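Local coordinates for glyoxalase family protein (Bacillus cereus, PDB 1ZSW) that is of unknown function but binds a zinc ion and belongs to the glyoxalase/bleomycin resistance/dioxygenase superfamily, at residues A[181-194]-A[223-236]. Sequence-based numbering, arbitrary orientation.
Sequences MGSVELTVRRLDKM and AFGEIVVKYLDGPT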
loop_
_atom_site.group_PDB
_atom_site.type_symbol
_atom_site.label_atom_id
_atom_site.label_comp_id
_atom_site.label_asym_id
_atom_site.label_seq_id
_atom_site.Cartn_x
_atom_site.Cartn_y
_atom_site.Cartn_z
ATOM N N MET A 181 -0.717 5.113 -5.142
ATOM C CA MET A 181 -0.182 5.509 -3.831
ATOM C C MET A 181 0.839 6.591 -3.945
ATOM O O MET A 181 1.703 6.558 -4.814
ATOM C CB MET A 181 0.478 4.298 -3.137
ATOM C CG MET A 181 -0.574 3.235 -2.861
ATOM S SD MET A 181 0.212 1.627 -2.414
ATOM C CE MET A 181 0.785 2.154 -0.844
ATOM N N GLY A 182 0.786 7.506 -2.968
ATOM C CA GLY A 182 1.876 8.480 -2.754
ATOM C C GLY A 182 2.501 8.266 -1.377
ATOM O O GLY A 182 2.873 7.142 -1.039
ATOM N N SER A 183 2.636 9.317 -0.573
ATOM C CA SER A 183 3.251 9.195 0.742
ATOM C C SER A 183 2.552 8.147 1.586
ATOM O O SER A 183 1.315 8.154 1.650
ATOM C CB SER A 183 3.078 10.519 1.504
ATOM O OG SER A 183 3.365 11.614 0.665
ATOM N N VAL A 184 3.324 7.312 2.282
ATOM C CA VAL A 184 2.746 6.408 3.313
ATOM C C VAL A 184 3.378 6.817 4.632
ATOM O O VAL A 184 4.556 7.024 4.678
ATOM C CB VAL A 184 3.045 4.918 2.998
ATOM C CG1 VAL A 184 2.583 4.033 4.146
ATOM C CG2 VAL A 184 2.272 4.478 1.704
ATOM N N GLU A 185 2.545 6.959 5.657
ATOM C CA GLU A 185 3.005 7.476 6.971
ATOM C C GLU A 185 3.249 6.318 7.937
ATOM O O GLU A 185 2.351 5.444 8.133
ATOM C CB GLU A 185 1.904 8.352 7.533
ATOM C CG GLU A 185 2.285 9.100 8.796
ATOM C CD GLU A 185 1.095 9.874 9.289
ATOM O OE1 GLU A 185 0.853 10.999 8.734
ATOM O OE2 GLU A 185 0.365 9.360 10.179
ATOM N N LEU A 186 4.429 6.350 8.553
ATOM C CA LEU A 186 4.835 5.377 9.608
ATOM C C LEU A 186 4.989 6.190 10.904
ATOM O O LEU A 186 5.674 7.216 10.876
ATOM C CB LEU A 186 6.184 4.723 9.256
ATOM C CG LEU A 186 6.277 4.058 7.876
ATOM C CD1 LEU A 186 7.598 3.362 7.654
ATOM C CD2 LEU A 186 5.126 3.054 7.675
ATOM N N THR A 187 4.384 5.722 11.981
ATOM C CA THR A 187 4.510 6.410 13.301
ATOM C C THR A 187 5.331 5.450 14.172
ATOM O O THR A 187 4.988 4.273 14.297
ATOM C CB THR A 187 3.119 6.689 13.889
ATOM O OG1 THR A 187 2.390 7.573 13.007
ATOM C CG2 THR A 187 3.236 7.415 15.257
ATOM N N VAL A 188 6.432 5.932 14.733
ATOM C CA VAL A 188 7.347 5.055 15.432
ATOM C C VAL A 188 7.882 5.662 16.738
ATOM O O VAL A 188 7.868 6.885 16.891
ATOM C CB VAL A 188 8.587 4.691 14.538
ATOM C CG1 VAL A 188 8.128 3.857 13.324
ATOM C CG2 VAL A 188 9.348 5.947 14.061
ATOM N N ARG A 189 8.355 4.810 17.644
ATOM C CA ARG A 189 9.073 5.292 18.861
ATOM C C ARG A 189 10.473 5.779 18.549
ATOM O O ARG A 189 10.956 6.760 19.159
ATOM C CB ARG A 189 9.168 4.174 19.899
ATOM C CG ARG A 189 7.829 3.750 20.482
ATOM C CD ARG A 189 7.518 4.482 21.839
ATOM N NE ARG A 189 6.289 3.957 22.449
ATOM C CZ ARG A 189 6.058 2.662 22.648
ATOM N NH1 ARG A 189 6.991 1.770 22.341
ATOM N NH2 ARG A 189 4.912 2.250 23.141
ATOM N N ARG A 190 11.144 5.072 17.644
ATOM C CA ARG A 190 12.548 5.337 17.284
ATOM C C ARG A 190 12.698 5.720 15.820
ATOM O O ARG A 190 12.949 4.877 14.946
ATOM C CB ARG A 190 13.419 4.113 17.611
ATOM C CG ARG A 190 13.451 3.770 19.084
ATOM C CD ARG A 190 14.295 4.769 19.876
ATOM N NE ARG A 190 15.632 4.988 19.312
ATOM C CZ ARG A 190 16.764 4.448 19.766
ATOM N NH1 ARG A 190 16.745 3.594 20.790
ATOM N NH2 ARG A 190 17.917 4.729 19.158
ATOM N N LEU A 191 12.554 7.009 15.559
ATOM C CA LEU A 191 12.684 7.555 14.222
ATOM C C LEU A 191 14.081 7.333 13.642
ATOM O O LEU A 191 14.227 7.037 12.455
ATOM C CB LEU A 191 12.313 9.051 14.273
ATOM C CG LEU A 191 12.306 9.854 12.972
ATOM C CD1 LEU A 191 11.303 11.001 13.053
ATOM C CD2 LEU A 191 13.708 10.350 12.615
ATOM N N ASP A 192 15.119 7.421 14.485
ATOM C CA ASP A 192 16.489 7.170 14.008
ATOM C C ASP A 192 16.692 5.773 13.451
ATOM O O ASP A 192 17.360 5.579 12.432
ATOM C CB ASP A 192 17.528 7.471 15.119
ATOM C CG ASP A 192 17.303 6.662 16.401
ATOM O OD1 ASP A 192 16.154 6.265 16.710
ATOM O OD2 ASP A 192 18.293 6.446 17.144
ATOM N N LYS A 193 16.084 4.804 14.115
ATOM C CA LYS A 193 16.229 3.407 13.698
ATOM C C LYS A 193 15.500 3.197 12.380
ATOM O O LYS A 193 16.015 2.500 11.497
ATOM C CB LYS A 193 15.720 2.472 14.807
ATOM C CG LYS A 193 16.539 2.573 16.116
ATOM C CD LYS A 193 16.334 1.329 16.969
ATOM C CE LYS A 193 17.619 0.920 17.709
ATOM N NZ LYS A 193 18.635 0.282 16.799
ATOM N N MET A 194 14.323 3.793 12.228
ATOM C CA MET A 194 13.575 3.649 10.973
ATOM C C MET A 194 14.316 4.324 9.821
ATOM O O MET A 194 14.448 3.759 8.725
ATOM C CB MET A 194 12.135 4.195 11.107
ATOM C CG MET A 194 11.323 4.145 9.790
ATOM S SD MET A 194 11.105 2.466 9.136
ATOM C CE MET A 194 9.925 1.903 10.287
ATOM N N ALA A 223 6.994 10.814 -5.713
ATOM C CA ALA A 223 5.997 10.587 -4.666
ATOM C C ALA A 223 5.709 9.096 -4.484
ATOM O O ALA A 223 5.178 8.705 -3.451
ATOM C CB ALA A 223 4.702 11.288 -4.999
ATOM N N PHE A 224 6.014 8.309 -5.511
ATOM C CA PHE A 224 5.465 6.950 -5.623
ATOM C C PHE A 224 6.022 5.978 -4.588
ATOM O O PHE A 224 5.487 4.880 -4.422
ATOM C CB PHE A 224 5.742 6.373 -7.013
ATOM C CG PHE A 224 5.531 7.353 -8.106
ATOM C CD1 PHE A 224 4.317 8.000 -8.247
ATOM C CD2 PHE A 224 6.581 7.647 -8.965
ATOM C CE1 PHE A 224 4.123 8.945 -9.240
ATOM C CE2 PHE A 224 6.404 8.585 -9.975
ATOM C CZ PHE A 224 5.175 9.227 -10.107
ATOM N N GLY A 225 7.090 6.365 -3.904
ATOM C CA GLY A 225 7.692 5.503 -2.903
ATOM C C GLY A 225 7.956 6.282 -1.633
ATOM O O GLY A 225 8.734 5.836 -0.781
ATOM N N GLU A 226 7.277 7.422 -1.490
ATOM C CA GLU A 226 7.566 8.326 -0.380
ATOM C C GLU A 226 7.048 7.790 0.943
ATOM O O GLU A 226 5.924 7.293 1.005
ATOM C CB GLU A 226 7.008 9.699 -0.673
ATOM C CG GLU A 226 7.448 10.754 0.351
ATOM C CD GLU A 226 6.945 12.146 -0.042
ATOM O OE1 GLU A 226 5.854 12.535 0.406
ATOM O OE2 GLU A 226 7.659 12.800 -0.825
ATOM N N ILE A 227 7.881 7.898 1.969
ATOM C CA ILE A 227 7.513 7.485 3.338
ATOM C C ILE A 227 7.718 8.677 4.263
ATOM O O ILE A 227 8.787 9.278 4.240
ATOM C CB ILE A 227 8.356 6.300 3.798
ATOM C CG1 ILE A 227 7.986 5.072 2.922
ATOM C CG2 ILE A 227 8.033 5.968 5.224
ATOM C CD1 ILE A 227 8.857 3.861 3.302
ATOM N N VAL A 228 6.692 8.976 5.040
ATOM C CA VAL A 228 6.723 10.011 6.083
ATOM C C VAL A 228 6.860 9.274 7.409
ATOM O O VAL A 228 5.990 8.475 7.770
ATOM C CB VAL A 228 5.414 10.810 6.072
ATOM C CG1 VAL A 228 5.413 11.824 7.243
ATOM C CG2 VAL A 228 5.270 11.543 4.743
ATOM N N VAL A 229 7.917 9.561 8.154
ATOM C CA VAL A 229 8.170 8.886 9.428
ATOM C C VAL A 229 7.934 9.900 10.544
ATOM O O VAL A 229 8.575 10.953 10.561
ATOM C CB VAL A 229 9.591 8.291 9.520
ATOM C CG1 VAL A 229 9.805 7.608 10.884
ATOM C CG2 VAL A 229 9.828 7.280 8.393
ATOM N N LYS A 230 6.997 9.569 11.416
ATOM C CA LYS A 230 6.640 10.441 12.559
ATOM C C LYS A 230 7.035 9.808 13.891
ATOM O O LYS A 230 6.784 8.622 14.155
ATOM C CB LYS A 230 5.130 10.718 12.588
ATOM C CG LYS A 230 4.611 11.454 11.348
ATOM C CD LYS A 230 3.129 11.683 11.416
ATOM C CE LYS A 230 2.720 12.720 12.437
ATOM N NZ LYS A 230 1.238 12.830 12.420
ATOM N N TYR A 231 7.632 10.621 14.770
ATOM C CA TYR A 231 7.939 10.148 16.106
ATOM C C TYR A 231 6.716 10.366 16.991
ATOM O O TYR A 231 6.138 11.468 17.025
ATOM C CB TYR A 231 9.139 10.938 16.670
ATOM C CG TYR A 231 9.278 10.774 18.182
ATOM C CD1 TYR A 231 9.218 11.878 19.015
ATOM C CD2 TYR A 231 9.442 9.521 18.761
ATOM C CE1 TYR A 231 9.354 11.741 20.405
ATOM C CE2 TYR A 231 9.549 9.376 20.154
ATOM C CZ TYR A 231 9.509 10.498 20.948
ATOM O OH TYR A 231 9.636 10.357 22.304
ATOM N N LEU A 232 6.287 9.318 17.667
ATOM C CA LEU A 232 5.241 9.433 18.671
ATOM C C LEU A 232 5.567 8.491 19.808
ATOM O O LEU A 232 5.878 7.307 19.599
ATOM C CB LEU A 232 3.836 9.154 18.104
ATOM C CG LEU A 232 2.631 9.326 19.053
ATOM C CD1 LEU A 232 2.455 10.824 19.370
ATOM C CD2 LEU A 232 1.358 8.807 18.422
ATOM N N ASP A 233 5.505 9.029 21.028
ATOM C CA ASP A 233 5.745 8.241 22.227
ATOM C C ASP A 233 4.384 7.776 22.674
ATOM O O ASP A 233 3.389 7.966 21.959
ATOM C CB ASP A 233 6.386 9.147 23.306
ATOM C CG ASP A 233 7.226 8.374 24.323
ATOM O OD1 ASP A 233 7.161 7.134 24.384
ATOM O OD2 ASP A 233 7.967 9.029 25.090
ATOM N N GLY A 234 4.292 7.157 23.838
ATOM C CA GLY A 234 2.965 6.736 24.285
ATOM C C GLY A 234 2.648 5.296 23.921
ATOM O O GLY A 234 3.549 4.566 23.510
ATOM N N PRO A 235 1.383 4.868 24.079
ATOM C CA PRO A 235 1.105 3.457 23.821
ATOM C C PRO A 235 1.227 3.099 22.354
ATOM O O PRO A 235 0.927 3.905 21.479
ATOM C CB PRO A 235 -0.359 3.303 24.192
ATOM C CG PRO A 235 -0.698 4.506 24.989
ATOM C CD PRO A 235 0.185 5.580 24.564
ATOM N N THR A 236 1.587 1.850 22.137
ATOM C CA THR A 236 1.610 1.288 20.796
ATOM C C THR A 236 0.175 1.080 20.352
ATOM O O THR A 236 -0.745 0.721 21.147
ATOM C CB THR A 236 2.366 -0.055 20.815
ATOM O OG1 THR A 236 3.740 0.190 21.137
ATOM C CG2 THR A 236 2.334 -0.720 19.463
HETATM O O HOH W 1 3.106 4.264 -5.710
HETATM O O HOH W 2 -0.814 10.426 12.286
HETATM O O HOH W 3 0.844 13.778 9.814
#
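With CG of Arg189 placed beside its own backbone N (chi1 -66°) and the chain bent at chi2 (-95°), the guanidinium, in the conformer described, one of two modelled, turns back against the loop at Gly234, where NE and NH2 grip the one carbonyl oxygen side-on. NH2 to Gly234 O is the shorter bond, 2.7 Å, and the oxygen lies in the guanidinium plane. Asp233 OD1 adds only a long salt bridge to NE, its carboxylate turned 70° from the guanidinium. At the other end, Glu226 stretches out to bring OE1 2.7 Å from Ser183 OG; the hydroxyl donates from the anti side, tilted out of the carboxylate plane, while Arg138 pairs with the same oxygen. Between these ends run two parallel strands joined by six backbone hydrogen bonds, from Val184 N–Glu226 O to Leu232 N–Val188 O. Together with helix 191-201 they frame a βαβββ unit, the repeating module of the vicinal oxygen chelate fold, in which strand 227-231 returns beside strand 180-188. The helix covers the Val229 face: Met194 CG rests 3.7 Å from Val229 CG2, and Leu191 CG 4.0 Å from Val229 CG1. From the paired strand, Val188 CG2 meets Val229 CG1 at 3.6 Å. On the opposite face, Glu185 lies against Lys230 CD, its carboxylate held by Arg104, Thr103 and Tyr135; Lys230 NZ stands 4.1 Å from Glu185 OE1, beyond a direct salt bridge, and two waters bridge the gap.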